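Local coordinates for PKS (Streptomyces albus, PDB 4OQJ), which probably catalyses decarboxylative chain-elongating condensation of acyl groups on acyl carrier proteins, as a ketosynthase of AT-less type I polyketide synthase OzmQ in oxazolomycin biosynthesis, at residues I95-A100 with E700-W705; A286-G291 with A306-E311; R465-S470 with S497-T502. All coordinates share one frame; numbering follows the deposited sequence.

Contact 1 (I95-A100 with E700-W705); sequences ITRDEA and ERVRHW
Ala100 and His704 make the apolar part of this contact. The Ala100 methyl sits over one face of the imidazole as a CH-pi contact, with CB 3.6 Å from the ring centroid and 20° off its normal. The methyl is displaced toward ND1, which lies 3.4 Å from Ala100 CB.

The cationic side chain of Arg97 adds looser contacts. The imidazole points CE1 at one face of the guanidinium, the planes 39° apart, so the pair is no parallel stack. His704 CE1 lies over the centre of that face, 4.1 Å from Arg97 CZ. The chain bends at chi3 (108°), and Arg97 NH2 comes 3.7 Å from Val702 CG1.

Polar contact is made through water. One water donates to Arg97 O at 3.0 Å and is hydrogen-bonded to His704 ND1 at 2.8 Å. It lies at the ring edge, in plane, which would favour this ring rotation.

Thr96 OG1 caps this helix by accepting from Glu99 N at 3.1 Å. Segment 700-705, irregular and with an inverse gamma turn at Arg701, is held by backbone bonds of Val702 to Phe88 and of His704 to Asp86. Asp86 also takes a salt bridge from Arg703. The sequence ending at Trp705 fits a YPFxxxxxW signature, consistent with the linker that packs back on the ketosynthase in type I polyketide synthases.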
loop_
_atom_site.group_PDB
_atom_site.type_symbol
_atom_site.label_atom_id
_atom_site.label_comp_id
_atom_site.label_asym_id
_atom_site.label_seq_id
_atom_site.Cartn_x
_atom_site.Cartn_y
_atom_site.Cartn_z
ATOM N N ILE A 95 -0.994 6.154 -26.577
ATOM C CA ILE A 95 -1.205 4.708 -26.540
ATOM C C ILE A 95 -1.789 4.236 -27.876
ATOM O O ILE A 95 -2.705 4.855 -28.404
ATOM C CB ILE A 95 -2.136 4.334 -25.368
ATOM C CG1 ILE A 95 -1.418 4.607 -24.038
ATOM C CG2 ILE A 95 -2.568 2.875 -25.438
ATOM C CD1 ILE A 95 -2.305 4.534 -22.806
ATOM N N THR A 96 -1.253 3.154 -28.431
ATOM C CA THR A 96 -1.743 2.641 -29.710
ATOM C C THR A 96 -3.108 1.998 -29.530
ATOM O O THR A 96 -3.498 1.681 -28.407
ATOM C CB THR A 96 -0.802 1.595 -30.298
ATOM O OG1 THR A 96 -0.830 0.437 -29.464
ATOM C CG2 THR A 96 0.630 2.123 -30.368
ATOM N N ARG A 97 -3.826 1.802 -30.632
ATOM C CA ARG A 97 -5.112 1.114 -30.608
ATOM C C ARG A 97 -4.990 -0.296 -30.036
ATOM O O ARG A 97 -5.807 -0.711 -29.211
ATOM C CB ARG A 97 -5.711 1.017 -32.014
ATOM C CG ARG A 97 -6.070 2.335 -32.665
ATOM C CD ARG A 97 -7.057 2.136 -33.817
ATOM N NE ARG A 97 -8.403 2.608 -33.474
ATOM C CZ ARG A 97 -9.351 1.870 -32.895
ATOM N NH1 ARG A 97 -9.127 0.599 -32.578
ATOM N NH2 ARG A 97 -10.537 2.408 -32.631
ATOM N N ASP A 98 -3.992 -1.046 -30.501
ATOM C CA ASP A 98 -3.801 -2.415 -30.030
ATOM C C ASP A 98 -3.549 -2.427 -28.533
ATOM O O ASP A 98 -4.071 -3.281 -27.826
ATOM C CB ASP A 98 -2.641 -3.103 -30.751
ATOM C CG ASP A 98 -2.974 -3.457 -32.192
ATOM O OD1 ASP A 98 -4.167 -3.381 -32.567
ATOM O OD2 ASP A 98 -2.041 -3.819 -32.948
ATOM N N GLU A 99 -2.766 -1.479 -28.034
ATOM C CA GLU A 99 -2.494 -1.473 -26.604
ATOM C C GLU A 99 -3.740 -1.045 -25.833
ATOM O O GLU A 99 -4.041 -1.626 -24.784
ATOM C CB GLU A 99 -1.315 -0.567 -26.245
ATOM C CG GLU A 99 -1.193 -0.386 -24.723
ATOM C CD GLU A 99 0.187 0.025 -24.262
ATOM O OE1 GLU A 99 0.944 -0.866 -23.823
ATOM O OE2 GLU A 99 0.503 1.234 -24.315
ATOM N N ALA A 100 -4.471 -0.051 -26.345
ATOM C CA ALA A 100 -5.665 0.435 -25.650
ATOM C C ALA A 100 -6.676 -0.685 -25.459
ATOM O O ALA A 100 -7.356 -0.774 -24.432
ATOM C CB ALA A 100 -6.306 1.578 -26.414
ATOM N N GLU A 700 -11.688 12.078 -26.035
ATOM C CA GLU A 700 -12.358 11.560 -27.224
ATOM C C GLU A 700 -13.028 10.239 -26.882
ATOM O O GLU A 700 -12.400 9.370 -26.284
ATOM C CB GLU A 700 -11.369 11.375 -28.382
ATOM C CG GLU A 700 -12.062 11.176 -29.731
ATOM C CD GLU A 700 -11.198 11.579 -30.910
ATOM O OE1 GLU A 700 -10.585 12.668 -30.853
ATOM O OE2 GLU A 700 -11.143 10.810 -31.895
ATOM N N ARG A 701 -14.299 10.089 -27.239
ATOM C CA ARG A 701 -15.023 8.849 -26.928
ATOM C C ARG A 701 -14.768 7.752 -27.960
ATOM O O ARG A 701 -15.666 7.394 -28.727
ATOM C CB ARG A 701 -16.532 9.097 -26.845
ATOM C CG ARG A 701 -16.981 10.032 -25.743
ATOM C CD ARG A 701 -18.464 10.389 -25.907
ATOM N NE ARG A 701 -19.348 9.238 -25.705
ATOM C CZ ARG A 701 -19.854 8.477 -26.673
ATOM N NH1 ARG A 701 -19.586 8.723 -27.950
ATOM N NH2 ARG A 701 -20.646 7.459 -26.361
ATOM N N VAL A 702 -13.551 7.219 -27.976
ATOM C CA VAL A 702 -13.202 6.115 -28.866
ATOM C C VAL A 702 -13.360 4.782 -28.143
ATOM O O VAL A 702 -12.810 4.573 -27.057
ATOM C CB VAL A 702 -11.748 6.258 -29.388
ATOM C CG1 VAL A 702 -11.433 5.193 -30.432
ATOM C CG2 VAL A 702 -11.522 7.632 -29.948
ATOM N N ARG A 703 -14.115 3.868 -28.737
ATOM C CA ARG A 703 -14.303 2.549 -28.145
ATOM C C ARG A 703 -13.083 1.649 -28.339
ATOM O O ARG A 703 -12.582 1.492 -29.444
ATOM C CB ARG A 703 -15.536 1.881 -28.734
ATOM C CG ARG A 703 -15.757 0.456 -28.240
ATOM C CD ARG A 703 -17.052 -0.085 -28.827
ATOM N NE ARG A 703 -17.254 -1.513 -28.584
ATOM C CZ ARG A 703 -17.853 -2.020 -27.511
ATOM N NH1 ARG A 703 -18.284 -1.228 -26.533
ATOM N NH2 ARG A 703 -18.008 -3.329 -27.405
ATOM N N HIS A 704 -12.599 1.087 -27.240
ATOM C CA HIS A 704 -11.535 0.097 -27.261
ATOM C C HIS A 704 -12.019 -1.072 -26.442
ATOM O O HIS A 704 -12.161 -0.962 -25.221
ATOM C CB HIS A 704 -10.224 0.655 -26.697
ATOM C CG HIS A 704 -9.731 1.873 -27.412
ATOM N ND1 HIS A 704 -8.971 1.806 -28.559
ATOM C CD2 HIS A 704 -9.905 3.189 -27.153
ATOM C CE1 HIS A 704 -8.695 3.030 -28.976
ATOM N NE2 HIS A 704 -9.251 3.888 -28.140
ATOM N N TRP A 705 -12.281 -2.188 -27.112
ATOM C CA TRP A 705 -12.912 -3.322 -26.462
ATOM C C TRP A 705 -12.548 -4.621 -27.170
ATOM O O TRP A 705 -12.840 -4.799 -28.343
ATOM C CB TRP A 705 -14.422 -3.130 -26.441
ATOM C CG TRP A 705 -15.115 -3.979 -25.448
ATOM C CD1 TRP A 705 -15.757 -5.164 -25.679
ATOM C CD2 TRP A 705 -15.247 -3.716 -24.051
ATOM N NE1 TRP A 705 -16.278 -5.652 -24.507
ATOM C CE2 TRP A 705 -15.976 -4.780 -23.490
ATOM C CE3 TRP A 705 -14.817 -2.679 -23.216
ATOM C CZ2 TRP A 705 -16.288 -4.837 -22.139
ATOM C CZ3 TRP A 705 -15.124 -2.740 -21.873
ATOM C CH2 TRP A 705 -15.853 -3.810 -21.348
HETATM O O HOH W 1 -8.694 -0.568 -30.071
#

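Contact 2 (A286-G291 with A306-E311); sequences AVNNDG and AAVVAE
Val308 packs its CG2 methyl on the backbone of Ala286, 3.3 Å from Ala286 O. Its chi1 of 81° places CG1 between the backbone N and the carbonyl carbon, which leaves CG2 anti to the N and turned to the strand. The same methyl lies 3.8 Å from Ala286 CB. One turn on, in the conformer given, the aliphatic part of Glu311 runs past that alanine, with Glu311 CG 3.7 Å from Ala286 CB.

Asn288 points at the helix two residues further along the strand. Its amide crosses Val308 obliquely, and Asn288 ND2 lies 3.6 Å from Val308 CB. Ala307 CB touches the same nitrogen at 3.7 Å. Both ends of the amide are bonded outside the two segments: ND2 to Gly304 O and OD1 to Asn442 ND2. These bonds fix the flip of the buried group.

The extended Glu311 chain lays the carboxylate alongside the Ala286 methyl. A water accepts from Val287 N at 3.2 Å; its link to Glu311 is doubtful. In this conformer OE1 forms a salt bridge with Arg131 of the second subunit, so the carboxylate reaches the dimer interface.

Strand 286-289 and helix 306-311 run nearly antiparallel, at 159° and 7.4 Å between axes. They belong to strand 280-289 and helix 302-316. Val308 also rests on strand 441-448, next to 280-289 in the large mixed sheet. On another side of the helix, Ala306 and Val309 meet helix 336-348.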
loop_
_atom_site.group_PDB
_atom_site.type_symbol
_atom_site.label_atom_id
_atom_site.label_comp_id
_atom_site.label_asym_id
_atom_site.label_seq_id
_atom_site.Cartn_x
_atom_site.Cartn_y
_atom_site.Cartn_z
ATOM N N ALA A 286 -7.798 6.049 9.958
ATOM C CA ALA A 286 -7.338 4.859 10.652
ATOM C C ALA A 286 -7.683 3.634 9.829
ATOM O O ALA A 286 -8.683 3.619 9.109
ATOM C CB ALA A 286 -7.949 4.774 12.045
ATOM N N VAL A 287 -6.815 2.631 9.916
ATOM C CA VAL A 287 -7.014 1.354 9.264
ATOM C C VAL A 287 -6.637 0.257 10.245
ATOM O O VAL A 287 -5.623 0.371 10.934
ATOM C CB VAL A 287 -6.160 1.218 7.979
ATOM C CG1 VAL A 287 -6.308 -0.189 7.365
ATOM C CG2 VAL A 287 -6.523 2.291 6.987
ATOM N N ASN A 288 -7.452 -0.795 10.320
ATOM C CA ASN A 288 -7.111 -1.955 11.105
ATOM C C ASN A 288 -7.620 -3.213 10.397
ATOM O O ASN A 288 -8.129 -3.140 9.270
ATOM C CB ASN A 288 -7.666 -1.825 12.538
ATOM C CG ASN A 288 -9.178 -1.974 12.614
ATOM O OD1 ASN A 288 -9.821 -2.359 11.652
ATOM N ND2 ASN A 288 -9.752 -1.684 13.786
ATOM N N ASN A 289 -7.437 -4.363 11.023
ATOM C CA ASN A 289 -8.058 -5.591 10.533
ATOM C C ASN A 289 -8.728 -6.296 11.692
ATOM O O ASN A 289 -8.252 -6.224 12.839
ATOM C CB ASN A 289 -7.037 -6.507 9.850
ATOM C CG ASN A 289 -7.685 -7.696 9.163
ATOM O OD1 ASN A 289 -8.036 -8.700 9.807
ATOM N ND2 ASN A 289 -7.861 -7.590 7.853
ATOM N N ASP A 290 -9.824 -6.992 11.398
ATOM C CA ASP A 290 -10.559 -7.756 12.412
ATOM C C ASP A 290 -9.723 -8.842 13.079
ATOM O O ASP A 290 -9.970 -9.216 14.236
ATOM C CB ASP A 290 -11.786 -8.418 11.789
ATOM C CG ASP A 290 -12.811 -7.416 11.317
ATOM O OD1 ASP A 290 -12.824 -6.293 11.855
ATOM O OD2 ASP A 290 -13.595 -7.760 10.413
ATOM N N GLY A 291 -8.751 -9.378 12.344
ATOM C CA GLY A 291 -7.996 -10.503 12.847
ATOM C C GLY A 291 -8.891 -11.730 12.881
ATOM O O GLY A 291 -9.798 -11.859 12.051
ATOM N N ALA A 306 -15.789 -0.807 15.543
ATOM C CA ALA A 306 -15.811 0.159 16.640
ATOM C C ALA A 306 -14.404 0.724 16.871
ATOM O O ALA A 306 -14.225 1.926 17.072
ATOM C CB ALA A 306 -16.352 -0.493 17.911
ATOM N N ALA A 307 -13.402 -0.145 16.830
ATOM C CA ALA A 307 -12.025 0.283 17.082
ATOM C C ALA A 307 -11.521 1.250 16.019
ATOM O O ALA A 307 -10.868 2.242 16.334
ATOM C CB ALA A 307 -11.098 -0.912 17.157
ATOM N N VAL A 308 -11.802 0.988 14.751
ATOM C CA VAL A 308 -11.202 1.849 13.738
ATOM C C VAL A 308 -11.870 3.238 13.777
ATOM O O VAL A 308 -11.214 4.255 13.541
ATOM C CB VAL A 308 -11.283 1.223 12.333
ATOM C CG1 VAL A 308 -12.660 1.438 11.701
ATOM C CG2 VAL A 308 -10.207 1.805 11.457
ATOM N N VAL A 309 -13.150 3.296 14.135
ATOM C CA VAL A 309 -13.831 4.590 14.233
ATOM C C VAL A 309 -13.250 5.413 15.386
ATOM O O VAL A 309 -12.911 6.595 15.232
ATOM C CB VAL A 309 -15.346 4.400 14.415
ATOM C CG1 VAL A 309 -16.056 5.729 14.751
ATOM C CG2 VAL A 309 -15.926 3.799 13.158
ATOM N N ALA A 310 -13.113 4.778 16.543
ATOM C CA ALA A 310 -12.532 5.442 17.698
ATOM C C ALA A 310 -11.107 5.896 17.388
ATOM O O ALA A 310 -10.721 7.011 17.728
ATOM C CB ALA A 310 -12.555 4.504 18.916
ATOM N N GLU A 311 -10.334 5.040 16.728
ATOM C CA GLU A 311 -8.931 5.321 16.421
ATOM C C GLU A 311 -8.813 6.525 15.503
ATOM O O GLU A 311 -7.943 7.372 15.667
ATOM C CB GLU A 311 -8.249 4.106 15.766
ATOM C CG GLU A 311 -6.746 4.292 15.554
ATOM C CD GLU A 311 -6.057 3.117 14.850
ATOM O OE1 GLU A 311 -6.621 2.008 14.785
ATOM O OE2 GLU A 311 -4.930 3.309 14.364
HETATM O O HOH W 2 -4.545 3.463 11.939
#

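Contact 3 (R465-S470 with S497-T502); sequences RLLVLS and SAVAQT
The guanidinium of Arg465 has Ser497 over one face, with the CB of the serine 3.8 Å above the plane and offset toward the rim. The hydroxyl lies over the same group. Ser497 OG is 3.0 Å from Arg465 NH2, but the angle is too poor for a hydrogen bond. Arg465 NH2 instead makes a salt bridge with Glu687. The bend at chi2 (-72°) turns the arginine chain along the helix toward Ser497.

Beyond it the contact is mostly methyl packing. Ala500 points at the strand, and its CB sits against the Leu466 carbonyl, 3.7 Å from Leu466 O. The apolar pairs are made by one branch of Leu467, CD2, which is 3.7 Å from Ala500 CA and 4.0 Å from Val499 CG1. The backbones come close at the small Ala500.

One water joins the two backbones. It donates to Leu466 O at 2.8 Å and to Ala500 O at 2.7 Å, and accepts from Val468 N at 3.1 Å. Strand 465-471 is an outermost strand of its sheet within this chain. The chemistry implies a largely apolar helix-on-sheet contact with a charged rim, where one bridging water satisfies Leu466 O and Val468 N on the side of the strand away from 512-518.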
loop_
_atom_site.group_PDB
_atom_site.type_symbol
_atom_site.label_atom_id
_atom_site.label_comp_id
_atom_site.label_asym_id
_atom_site.label_seq_id
_atom_site.Cartn_x
_atom_site.Cartn_y
_atom_site.Cartn_z
ATOM N N ARG A 465 -7.022 39.958 -19.093
ATOM C CA ARG A 465 -6.309 38.703 -18.890
ATOM C C ARG A 465 -6.295 37.913 -20.174
ATOM O O ARG A 465 -7.200 38.024 -20.996
ATOM C CB ARG A 465 -6.960 37.865 -17.779
ATOM C CG ARG A 465 -6.835 38.457 -16.394
ATOM C CD ARG A 465 -5.413 38.360 -15.878
ATOM N NE ARG A 465 -5.240 39.024 -14.586
ATOM C CZ ARG A 465 -4.205 38.823 -13.775
ATOM N NH1 ARG A 465 -3.241 37.974 -14.111
ATOM N NH2 ARG A 465 -4.132 39.472 -12.623
ATOM N N LEU A 466 -5.257 37.112 -20.332
ATOM C CA LEU A 466 -5.139 36.208 -21.455
ATOM C C LEU A 466 -5.597 34.821 -21.028
ATOM O O LEU A 466 -4.991 34.222 -20.151
ATOM C CB LEU A 466 -3.683 36.149 -21.951
ATOM C CG LEU A 466 -3.425 35.195 -23.116
ATOM C CD1 LEU A 466 -4.186 35.659 -24.362
ATOM C CD2 LEU A 466 -1.948 35.084 -23.396
ATOM N N LEU A 467 -6.655 34.322 -21.657
ATOM C CA LEU A 467 -7.137 32.959 -21.435
ATOM C C LEU A 467 -6.581 32.029 -22.505
ATOM O O LEU A 467 -6.710 32.318 -23.695
ATOM C CB LEU A 467 -8.663 32.930 -21.459
ATOM C CG LEU A 467 -9.371 33.909 -20.524
ATOM C CD1 LEU A 467 -10.876 33.680 -20.591
ATOM C CD2 LEU A 467 -8.866 33.761 -19.092
ATOM N N VAL A 468 -5.956 30.927 -22.094
ATOM C CA VAL A 468 -5.389 29.989 -23.060
ATOM C C VAL A 468 -6.032 28.603 -22.909
ATOM O O VAL A 468 -6.328 28.149 -21.802
ATOM C CB VAL A 468 -3.850 29.914 -22.933
ATOM C CG1 VAL A 468 -3.231 31.276 -23.262
ATOM C CG2 VAL A 468 -3.429 29.433 -21.552
ATOM N N LEU A 469 -6.315 27.979 -24.047
ATOM C CA LEU A 469 -6.908 26.647 -24.098
ATOM C C LEU A 469 -6.100 25.816 -25.069
ATOM O O LEU A 469 -5.624 26.332 -26.084
ATOM C CB LEU A 469 -8.370 26.697 -24.559
ATOM C CG LEU A 469 -9.468 27.095 -23.571
ATOM C CD1 LEU A 469 -9.366 28.550 -23.187
ATOM C CD2 LEU A 469 -10.825 26.826 -24.199
ATOM N N SER A 470 -5.929 24.533 -24.766
ATOM C CA SER A 470 -5.289 23.631 -25.722
ATOM C C SER A 470 -5.838 22.220 -25.577
ATOM O O SER A 470 -6.241 21.795 -24.492
ATOM C CB SER A 470 -3.758 23.648 -25.567
ATOM O OG SER A 470 -3.314 23.106 -24.333
ATOM N N SER A 497 -8.822 36.487 -13.060
ATOM C CA SER A 497 -7.432 36.198 -12.735
ATOM C C SER A 497 -7.223 34.715 -12.478
ATOM O O SER A 497 -6.333 34.079 -13.053
ATOM C CB SER A 497 -7.015 36.989 -11.504
ATOM O OG SER A 497 -6.772 38.335 -11.842
ATOM N N ALA A 498 -8.053 34.180 -11.596
ATOM C CA ALA A 498 -7.944 32.783 -11.194
ATOM C C ALA A 498 -8.208 31.868 -12.381
ATOM O O ALA A 498 -7.550 30.831 -12.535
ATOM C CB ALA A 498 -8.922 32.486 -10.062
ATOM N N VAL A 499 -9.165 32.253 -13.221
ATOM C CA VAL A 499 -9.479 31.480 -14.413
ATOM C C VAL A 499 -8.257 31.448 -15.335
ATOM O O VAL A 499 -7.871 30.380 -15.828
ATOM C CB VAL A 499 -10.692 32.056 -15.152
ATOM C CG1 VAL A 499 -10.876 31.394 -16.503
ATOM C CG2 VAL A 499 -11.955 31.873 -14.321
ATOM N N ALA A 500 -7.636 32.610 -15.539
ATOM C CA ALA A 500 -6.476 32.717 -16.424
ATOM C C ALA A 500 -5.314 31.914 -15.886
ATOM O O ALA A 500 -4.658 31.207 -16.637
ATOM C CB ALA A 500 -6.059 34.175 -16.608
ATOM N N GLN A 501 -5.061 32.035 -14.586
ATOM C CA GLN A 501 -3.946 31.338 -13.953
ATOM C C GLN A 501 -4.129 29.830 -14.011
ATOM O O GLN A 501 -3.205 29.083 -14.356
ATOM C CB GLN A 501 -3.798 31.776 -12.497
ATOM C CG GLN A 501 -3.309 33.224 -12.317
ATOM C CD GLN A 501 -3.518 33.744 -10.894
ATOM O OE1 GLN A 501 -4.344 33.220 -10.139
ATOM N NE2 GLN A 501 -2.761 34.768 -10.521
ATOM N N THR A 502 -5.326 29.380 -13.665
ATOM C CA THR A 502 -5.611 27.950 -13.637
ATOM C C THR A 502 -5.417 27.360 -15.032
ATOM O O THR A 502 -4.817 26.308 -15.195
ATOM C CB THR A 502 -7.022 27.683 -13.148
ATOM O OG1 THR A 502 -7.163 28.226 -11.831
ATOM C CG2 THR A 502 -7.327 26.178 -13.127
HETATM O O HOH W 3 -4.880 31.596 -19.305
#

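From the N terminus, the chain first enters contact 1 at 95-100, whose partner 700-705 comes near the end of the modelled chain. The loop it closes holds both other contacts. Contact 2 closes early, with 14 residues between its segments, inside the ketosynthase core. Contact 3 follows in series, with 26 between, on a separate three-stranded antiparallel sheet. None of the contacts cross. Contacts 2 and 3 lie on opposite sides of the chain's centre, their centres 45 Å apart. Contact 1 brings the late linker back to the ketosynthase after the chain has built the smaller sheet, and its nearest atoms are about 11 Å from contact 3.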